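Local coordinates for hemoglobin (Mustelus griseus, PDB 1GCV), which carries oxygen from the gills to the peripheral tissues, binding it reversibly at a heme iron within a tetramer of two alpha and two beta chains, at residues 86-90 / 91-95; 98-101 / 102-106; 114-117 / 118-121. One frame throughout, in Å; residues are numbered along the deposited sequence.

Contact 1 of 3, residues 86-90 / 91-95; sequences LHVDP and GSFHL. With HEM (protoporphyrin IX containing Fe), chain F.
F93 meets P90 and V88 of the preceding turn while setting a ring edge against the heme. Its CB lies near the carbonyl oxygen of P90. With chi1 at -74°, CG is anti to the carbonyl carbon and the ring is turned back toward the proline. One long side of the ring takes the proline: CD2 is 3.4 Å from P90 CA, and CE2 is 3.7 Å from P90 CB. The other side belongs to the porphyrin, with F93 CD1 3.8 Å from the heme methine CHC, near the ring plane and at its edge. CE1 meets the heme at a similar distance and touches V88 CG1 more loosely. V88 touches both F93 and the heme, its CG1 branch 3.5 Å from heme CAC and its CG2 close to CHD. Further back, L86 sets CD2 3.4 Å from heme CAD.

D89 organises the turn into the helix. Its OD2 accepts G91 N at 2.9 Å, met from above the carboxylate plane, while its backbone O takes S92 N at 2.8 Å with an N-H...O angle of 162°. F93 N bonds to P90 O, which also receives a water bridging to H94 N. The second carboxylate oxygen, OD1, is held by Y42 and N97 of a neighbouring Hemoglobin chain, and S92 OG by D94 of that chain, so the same turn faces both heme and subunit interface. The side chain of F93 also lies about 4 Å from that of H82, the proximal iron ligand. This is the proximal wall of a globin heme pocket, formed where the loop after helix 76-86 enters helix 93-108, the FG corner of the globin fold.

Contact 2 of 3, residues 98-101 / 102-106; sequences DCII and VELAY
I100 and L104, one helical turn apart, supply the apolar side-chain contact between 98-101 and 102-106, and it is a loose one: I100 CG2 comes within 4.4 Å of L104 CD1. Closer approaches occur where side chains graze the backbone. The helical backbone puts L104 CB 3.5 Å from I100 O; chi1 of -85°, with CG anti to the carbonyl carbon, keeps CG at the same distance. That same oxygen accepts L104 N at 2.8 Å, with the donor tilted 23° from the carbonyl plane. A105 CB rests 3.3 Å from I101 O in a comparable way.

V102, E103, L104 and A105 each donate their amide to the residue four earlier, the regular pattern of an alpha-helix; here it is the globin G helix, which lies between helix 20-34, helix 114-132 and a neighbouring subunit. The beta-branched V102 points its CG1 anti to the backbone N and sets CG2 3.5 Å from D98 O.

E103 behaves differently. Its CG passes 3.4 Å from C99 O, then the chain bends at chi2 (-58°) and carries the carboxylate away from the preceding turn, to a salt bridge from OE1 to R30 and a hydrogen bond from OE2 to Q26. Two partners in helix 20-34 thus hold this buried acidic group, and the arginine would be expected to favour its ionised form. I101 instead packs on F124 of helix 114-132 and on V107 of a neighbouring Hemoglobin chain, while D98 OD2 is hydrogen-bonded to H94 one turn back.

Contact 3 of 3, residues 114-117 / 118-121; sequences PHIQ and GIWD
I116 and W120 run next to each other in the same direction on the first turns of the globin H helix, residues 114-132. This is the tightly packed side: I116 CG2 reaches W120 CD1 at 3.8 Å, in the plane of the indole and at its edge. I116 O approaches that edge too, 3.2 Å from CD1, while accepting W120 N at an N-H...O angle of 163° and, weakly, I119 N. The indole is buried against L104 and R108 of helix 93-108, and its NE1 is hydrogen-bonded to E10 of helix 5-17.

Contacts are sparser round H115, which is exposed. With CG anti to the backbone N (chi1 177°), its imidazole stands out roughly square to the helix, and I119 CD1 reaches back to lie 3.9 Å from CE1; the two side chains cross obliquely. I116 CD1 adds a distant touch to the same I119 methyl.

A third flank is polar. Q117, extended beyond CG, gives OE1 to R31 of a neighbouring Hemoglobin chain, and a single water joins its other end to the next turn, accepting from Q117 NE2 at 2.9 Å and donating to D121 OD2 at 2.9 Å.

In the fold
From the N terminus, helices 5-17 and 20-34 come first and later serve as packing partners for contacts 3 and 2. Contact 1 then closes the turn between helix 76-86 and helix 93-108, beside the heme. Contact 2 adjoins it in sequence, farther along helix 93-108, its centre about 18 Å away. Past the next loop, contact 3 opens helix 114-132. The three run in series, none nested or crossed. Contacts 2 and 3 meet directly, L104 CD1 lying 3.6 Å from W120 CD2, which ties the two successive helices together; contacts 1 and 3 stay about 8 Å apart at their nearest atoms. Each of the three also touches another chain of the tetramer, not necessarily the same one.

Contact 1 of 3, residues 86-90 / 91-95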
loop_
_atom_site.group_PDB
_atom_site.type_symbol
_atom_site.label_atom_id
_atom_site.label_comp_id
_atom_site.label_asym_id
_atom_site.label_seq_id
_atom_site.Cartn_x
_atom_site.Cartn_y
_atom_site.Cartn_z
ATOM N N LEU B 86 -13.770 18.213 7.762
ATOM C CA LEU B 86 -12.663 17.802 8.614
ATOM C C LEU B 86 -11.312 17.640 7.929
ATOM O O LEU B 86 -10.270 17.700 8.583
ATOM C CB LEU B 86 -13.041 16.499 9.318
ATOM C CG LEU B 86 -14.421 16.572 9.976
ATOM C CD1 LEU B 86 -14.992 15.187 10.195
ATOM C CD2 LEU B 86 -14.286 17.308 11.290
ATOM N N HIS B 87 -11.330 17.431 6.619
ATOM C CA HIS B 87 -10.100 17.243 5.859
ATOM C C HIS B 87 -9.251 16.101 6.417
ATOM O O HIS B 87 -8.049 16.249 6.628
ATOM C CB HIS B 87 -9.302 18.547 5.837
ATOM C CG HIS B 87 -9.991 19.641 5.088
ATOM N ND1 HIS B 87 -10.505 20.757 5.708
ATOM C CD2 HIS B 87 -10.312 19.755 3.777
ATOM C CE1 HIS B 87 -11.116 21.513 4.812
ATOM N NE2 HIS B 87 -11.013 20.927 3.632
ATOM N N VAL B 88 -9.895 14.963 6.659
ATOM C CA VAL B 88 -9.210 13.791 7.172
ATOM C C VAL B 88 -8.650 13.030 5.977
ATOM O O VAL B 88 -9.357 12.780 5.001
ATOM C CB VAL B 88 -10.178 12.868 7.969
ATOM C CG1 VAL B 88 -9.464 11.586 8.401
ATOM C CG2 VAL B 88 -10.705 13.605 9.187
ATOM N N ASP B 89 -7.367 12.690 6.048
ATOM C CA ASP B 89 -6.700 11.941 4.987
ATOM C C ASP B 89 -7.339 10.550 5.005
ATOM O O ASP B 89 -7.198 9.815 5.981
ATOM C CB ASP B 89 -5.199 11.869 5.294
ATOM C CG ASP B 89 -4.407 11.150 4.225
ATOM O OD1 ASP B 89 -3.167 11.299 4.216
ATOM O OD2 ASP B 89 -5.005 10.432 3.400
ATOM N N PRO B 90 -8.045 10.170 3.922
ATOM C CA PRO B 90 -8.700 8.857 3.865
ATOM C C PRO B 90 -7.754 7.680 4.050
ATOM O O PRO B 90 -8.192 6.565 4.341
ATOM C CB PRO B 90 -9.381 8.842 2.493
ATOM C CG PRO B 90 -8.661 9.864 1.699
ATOM C CD PRO B 90 -8.237 10.925 2.675
ATOM N N GLY B 91 -6.457 7.930 3.883
ATOM C CA GLY B 91 -5.479 6.870 4.043
ATOM C C GLY B 91 -5.330 6.494 5.502
ATOM O O GLY B 91 -4.747 5.463 5.833
ATOM N N SER B 92 -5.868 7.337 6.377
ATOM C CA SER B 92 -5.796 7.107 7.810
ATOM C C SER B 92 -6.968 6.282 8.338
ATOM O O SER B 92 -6.915 5.782 9.461
ATOM C CB SER B 92 -5.738 8.451 8.539
ATOM O OG SER B 92 -4.563 9.157 8.179
ATOM N N PHE B 93 -8.021 6.133 7.533
ATOM C CA PHE B 93 -9.201 5.371 7.949
ATOM C C PHE B 93 -8.877 3.937 8.380
ATOM O O PHE B 93 -9.362 3.488 9.416
ATOM C CB PHE B 93 -10.253 5.348 6.829
ATOM C CG PHE B 93 -10.978 6.658 6.644
ATOM C CD1 PHE B 93 -11.417 7.394 7.740
ATOM C CD2 PHE B 93 -11.223 7.155 5.374
ATOM C CE1 PHE B 93 -12.089 8.606 7.568
ATOM C CE2 PHE B 93 -11.892 8.366 5.198
ATOM C CZ PHE B 93 -12.324 9.089 6.296
ATOM N N HIS B 94 -8.058 3.222 7.604
ATOM C CA HIS B 94 -7.712 1.845 7.956
ATOM C C HIS B 94 -6.844 1.731 9.215
ATOM O O HIS B 94 -6.817 0.681 9.857
ATOM C CB HIS B 94 -7.055 1.116 6.756
ATOM C CG HIS B 94 -5.571 1.321 6.628
ATOM N ND1 HIS B 94 -4.646 0.530 7.279
ATOM C CD2 HIS B 94 -4.853 2.199 5.884
ATOM C CE1 HIS B 94 -3.426 0.910 6.943
ATOM N NE2 HIS B 94 -3.523 1.920 6.098
ATOM N N LEU B 95 -6.152 2.807 9.581
ATOM C CA LEU B 95 -5.319 2.789 10.781
ATOM C C LEU B 95 -6.211 2.613 12.008
ATOM O O LEU B 95 -5.819 1.973 12.978
ATOM C CB LEU B 95 -4.504 4.081 10.897
ATOM C CG LEU B 95 -3.554 4.351 9.725
ATOM C CD1 LEU B 95 -2.878 5.692 9.919
ATOM C CD2 LEU B 95 -2.521 3.234 9.627
HETATM C CHA HEM F . -16.187 13.029 13.279
HETATM C CHB HEM F . -17.388 8.483 12.045
HETATM C CHC HEM F . -12.680 7.500 11.291
HETATM C CHD HEM F . -11.499 12.068 12.432
HETATM C C1A HEM F . -16.900 11.852 13.029
HETATM C C2A HEM F . -18.323 11.689 13.236
HETATM C C3A HEM F . -18.652 10.428 12.885
HETATM C C4A HEM F . -17.431 9.785 12.486
HETATM C CMA HEM F . -20.045 9.818 12.850
HETATM C CAA HEM F . -19.297 12.717 13.745
HETATM C CBA HEM F . -19.817 13.486 12.559
HETATM C CGA HEM F . -20.286 14.869 12.938
HETATM O O1A HEM F . -21.431 15.219 12.588
HETATM O O2A HEM F . -19.509 15.605 13.586
HETATM C C1B HEM F . -16.228 7.848 11.663
HETATM C C2B HEM F . -16.196 6.451 11.294
HETATM C C3B HEM F . -14.857 6.130 11.137
HETATM C C4B HEM F . -14.082 7.379 11.356
HETATM C CMB HEM F . -17.432 5.558 11.079
HETATM C CAB HEM F . -14.362 4.840 10.914
HETATM C CBB HEM F . -13.480 4.504 9.865
HETATM C C1C HEM F . -11.937 8.682 11.503
HETATM C C2C HEM F . -10.467 8.762 11.524
HETATM C C3C HEM F . -10.157 10.074 11.768
HETATM C C4C HEM F . -11.418 10.766 11.983
HETATM C CMC HEM F . -9.460 7.614 11.399
HETATM C CAC HEM F . -8.897 10.690 11.724
HETATM C CBC HEM F . -7.734 10.182 12.325
HETATM C C1D HEM F . -12.679 12.716 12.725
HETATM C C2D HEM F . -12.720 14.061 13.244
HETATM C C3D HEM F . -14.020 14.324 13.520
HETATM C C4D HEM F . -14.796 13.164 13.105
HETATM C CMD HEM F . -11.539 15.011 13.391
HETATM C CAD HEM F . -14.573 15.581 14.183
HETATM C CBD HEM F . -14.095 15.706 15.618
HETATM C CGD HEM F . -15.134 16.323 16.529
HETATM O O1D HEM F . -15.052 16.087 17.756
HETATM O O2D HEM F . -16.026 17.041 16.021
HETATM N NA HEM F . -16.344 10.674 12.535
HETATM N NB HEM F . -14.945 8.435 11.658
HETATM N NC HEM F . -12.518 9.930 11.782
HETATM N ND HEM F . -13.952 12.169 12.612
HETATM FE FE HEM F . -14.475 10.375 11.893
HETATM O O HOH W 1 -7.822 3.814 4.976
#

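Contact 2 of 3, residues 98-101 / 102-106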
loop_
_atom_site.group_PDB
_atom_site.type_symbol
_atom_site.label_atom_id
_atom_site.label_comp_id
_atom_site.label_asym_id
_atom_site.label_seq_id
_atom_site.Cartn_x
_atom_site.Cartn_y
_atom_site.Cartn_z
ATOM N N ASP B 98 -7.916 -1.012 11.685
ATOM C CA ASP B 98 -6.892 -2.023 11.945
ATOM C C ASP B 98 -6.678 -2.131 13.454
ATOM O O ASP B 98 -6.428 -3.213 13.978
ATOM C CB ASP B 98 -5.556 -1.635 11.303
ATOM C CG ASP B 98 -5.463 -2.039 9.851
ATOM O OD1 ASP B 98 -6.380 -2.735 9.371
ATOM O OD2 ASP B 98 -4.472 -1.652 9.194
ATOM N N CYS B 99 -6.757 -1.001 14.151
ATOM C CA CYS B 99 -6.568 -1.005 15.595
ATOM C C CYS B 99 -7.760 -1.633 16.297
ATOM O O CYS B 99 -7.604 -2.244 17.355
ATOM C CB CYS B 99 -6.330 0.410 16.111
ATOM S SG CYS B 99 -4.620 0.924 15.904
ATOM N N ILE B 100 -8.945 -1.478 15.706
ATOM C CA ILE B 100 -10.162 -2.076 16.260
ATOM C C ILE B 100 -10.041 -3.601 16.143
ATOM O O ILE B 100 -10.466 -4.338 17.032
ATOM C CB ILE B 100 -11.436 -1.605 15.504
ATOM C CG1 ILE B 100 -11.704 -0.126 15.802
ATOM C CG2 ILE B 100 -12.640 -2.455 15.927
ATOM C CD1 ILE B 100 -12.835 0.476 14.996
ATOM N N ILE B 101 -9.449 -4.077 15.050
ATOM C CA ILE B 101 -9.271 -5.509 14.880
ATOM C C ILE B 101 -8.286 -6.035 15.931
ATOM O O ILE B 101 -8.467 -7.136 16.460
ATOM C CB ILE B 101 -8.790 -5.846 13.445
ATOM C CG1 ILE B 101 -10.008 -5.992 12.528
ATOM C CG2 ILE B 101 -7.985 -7.146 13.431
ATOM C CD1 ILE B 101 -9.711 -5.775 11.070
ATOM N N VAL B 102 -7.259 -5.250 16.255
ATOM C CA VAL B 102 -6.289 -5.676 17.262
ATOM C C VAL B 102 -6.968 -5.766 18.632
ATOM O O VAL B 102 -6.695 -6.682 19.413
ATOM C CB VAL B 102 -5.099 -4.698 17.353
ATOM C CG1 VAL B 102 -4.322 -4.936 18.636
ATOM C CG2 VAL B 102 -4.190 -4.876 16.149
ATOM N N GLU B 103 -7.847 -4.807 18.922
ATOM C CA GLU B 103 -8.581 -4.792 20.192
ATOM C C GLU B 103 -9.589 -5.942 20.238
ATOM O O GLU B 103 -9.803 -6.528 21.294
ATOM C CB GLU B 103 -9.323 -3.460 20.393
ATOM C CG GLU B 103 -8.431 -2.252 20.675
ATOM C CD GLU B 103 -7.568 -2.431 21.898
ATOM O OE1 GLU B 103 -6.513 -1.776 21.979
ATOM O OE2 GLU B 103 -7.947 -3.226 22.780
ATOM N N LEU B 104 -10.220 -6.259 19.109
ATOM C CA LEU B 104 -11.171 -7.370 19.083
ATOM C C LEU B 104 -10.405 -8.672 19.317
ATOM O O LEU B 104 -10.889 -9.569 20.010
ATOM C CB LEU B 104 -11.896 -7.441 17.739
ATOM C CG LEU B 104 -13.136 -6.559 17.579
ATOM C CD1 LEU B 104 -13.695 -6.757 16.192
ATOM C CD2 LEU B 104 -14.191 -6.913 18.630
ATOM N N ALA B 105 -9.206 -8.760 18.737
ATOM C CA ALA B 105 -8.346 -9.933 18.873
ATOM C C ALA B 105 -7.890 -10.082 20.318
ATOM O O ALA B 105 -7.884 -11.180 20.878
ATOM C CB ALA B 105 -7.129 -9.803 17.960
ATOM N N TYR B 106 -7.507 -8.962 20.914
ATOM C CA TYR B 106 -7.056 -8.949 22.290
ATOM C C TYR B 106 -8.184 -9.295 23.259
ATOM O O TYR B 106 -7.955 -9.879 24.319
ATOM C CB TYR B 106 -6.502 -7.575 22.636
ATOM C CG TYR B 106 -5.851 -7.546 23.988
ATOM C CD1 TYR B 106 -4.700 -8.288 24.240
ATOM C CD2 TYR B 106 -6.388 -6.783 25.019
ATOM C CE1 TYR B 106 -4.097 -8.269 25.479
ATOM C CE2 TYR B 106 -5.795 -6.756 26.264
ATOM C CZ TYR B 106 -4.648 -7.500 26.488
ATOM O OH TYR B 106 -4.048 -7.465 27.725
#

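Contact 3 of 3, residues 114-117 / 118-121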
loop_
_atom_site.group_PDB
_atom_site.type_symbol
_atom_site.label_atom_id
_atom_site.label_comp_id
_atom_site.label_asym_id
_atom_site.label_seq_id
_atom_site.Cartn_x
_atom_site.Cartn_y
_atom_site.Cartn_z
ATOM N N PRO B 114 -8.688 -16.934 12.427
ATOM C CA PRO B 114 -8.380 -16.338 11.121
ATOM C C PRO B 114 -9.655 -16.109 10.309
ATOM O O PRO B 114 -9.781 -15.109 9.600
ATOM C CB PRO B 114 -7.450 -17.365 10.471
ATOM C CG PRO B 114 -6.766 -18.011 11.632
ATOM C CD PRO B 114 -7.833 -18.102 12.706
ATOM N N HIS B 115 -10.602 -17.039 10.424
ATOM C CA HIS B 115 -11.872 -16.936 9.714
ATOM C C HIS B 115 -12.684 -15.749 10.240
ATOM O O HIS B 115 -13.227 -14.963 9.455
ATOM C CB HIS B 115 -12.678 -18.230 9.865
ATOM C CG HIS B 115 -14.032 -18.171 9.230
ATOM N ND1 HIS B 115 -15.197 -18.122 9.964
ATOM C CD2 HIS B 115 -14.402 -18.108 7.929
ATOM C CE1 HIS B 115 -16.227 -18.028 9.143
ATOM N NE2 HIS B 115 -15.772 -18.018 7.902
ATOM N N ILE B 116 -12.766 -15.620 11.562
ATOM C CA ILE B 116 -13.497 -14.510 12.171
ATOM C C ILE B 116 -12.825 -13.175 11.816
ATOM O O ILE B 116 -13.509 -12.185 11.553
ATOM C CB ILE B 116 -13.565 -14.649 13.707
ATOM C CG1 ILE B 116 -14.338 -15.914 14.085
ATOM C CG2 ILE B 116 -14.246 -13.430 14.306
ATOM C CD1 ILE B 116 -15.778 -15.918 13.609
ATOM N N GLN B 117 -11.490 -13.149 11.814
ATOM C CA GLN B 117 -10.755 -11.933 11.467
ATOM C C GLN B 117 -11.096 -11.558 10.031
ATOM O O GLN B 117 -11.240 -10.380 9.707
ATOM C CB GLN B 117 -9.241 -12.144 11.587
ATOM C CG GLN B 117 -8.417 -10.975 11.023
ATOM C CD GLN B 117 -6.912 -11.181 11.115
ATOM O OE1 GLN B 117 -6.438 -12.214 11.581
ATOM N NE2 GLN B 117 -6.152 -10.185 10.667
ATOM N N GLY B 118 -11.218 -12.572 9.175
ATOM C CA GLY B 118 -11.561 -12.342 7.782
ATOM C C GLY B 118 -12.902 -11.643 7.615
ATOM O O GLY B 118 -13.055 -10.808 6.730
ATOM N N ILE B 119 -13.876 -11.976 8.463
ATOM C CA ILE B 119 -15.194 -11.358 8.389
ATOM C C ILE B 119 -15.114 -9.874 8.759
ATOM O O ILE B 119 -15.707 -9.023 8.097
ATOM C CB ILE B 119 -16.191 -12.064 9.335
ATOM C CG1 ILE B 119 -16.383 -13.517 8.895
ATOM C CG2 ILE B 119 -17.532 -11.334 9.330
ATOM C CD1 ILE B 119 -17.209 -14.349 9.859
ATOM N N TRP B 120 -14.376 -9.571 9.821
ATOM C CA TRP B 120 -14.208 -8.196 10.272
ATOM C C TRP B 120 -13.390 -7.379 9.282
ATOM O O TRP B 120 -13.673 -6.208 9.043
ATOM C CB TRP B 120 -13.544 -8.194 11.642
ATOM C CG TRP B 120 -14.522 -8.553 12.690
ATOM C CD1 TRP B 120 -14.704 -9.780 13.266
ATOM C CD2 TRP B 120 -15.516 -7.695 13.247
ATOM N NE1 TRP B 120 -15.757 -9.736 14.146
ATOM C CE2 TRP B 120 -16.274 -8.467 14.154
ATOM C CE3 TRP B 120 -15.846 -6.344 13.065
ATOM C CZ2 TRP B 120 -17.342 -7.932 14.882
ATOM C CZ3 TRP B 120 -16.906 -5.812 13.788
ATOM C CH2 TRP B 120 -17.642 -6.607 14.686
ATOM N N ASP B 121 -12.372 -8.002 8.707
ATOM C CA ASP B 121 -11.530 -7.332 7.723
ATOM C C ASP B 121 -12.417 -6.916 6.557
ATOM O O ASP B 121 -12.322 -5.804 6.043
ATOM C CB ASP B 121 -10.447 -8.295 7.231
ATOM C CG ASP B 121 -9.474 -7.642 6.276
ATOM O OD1 ASP B 121 -9.609 -7.847 5.057
ATOM O OD2 ASP B 121 -8.570 -6.924 6.744
HETATM O O HOH W 2 -7.179 -7.878 9.161
#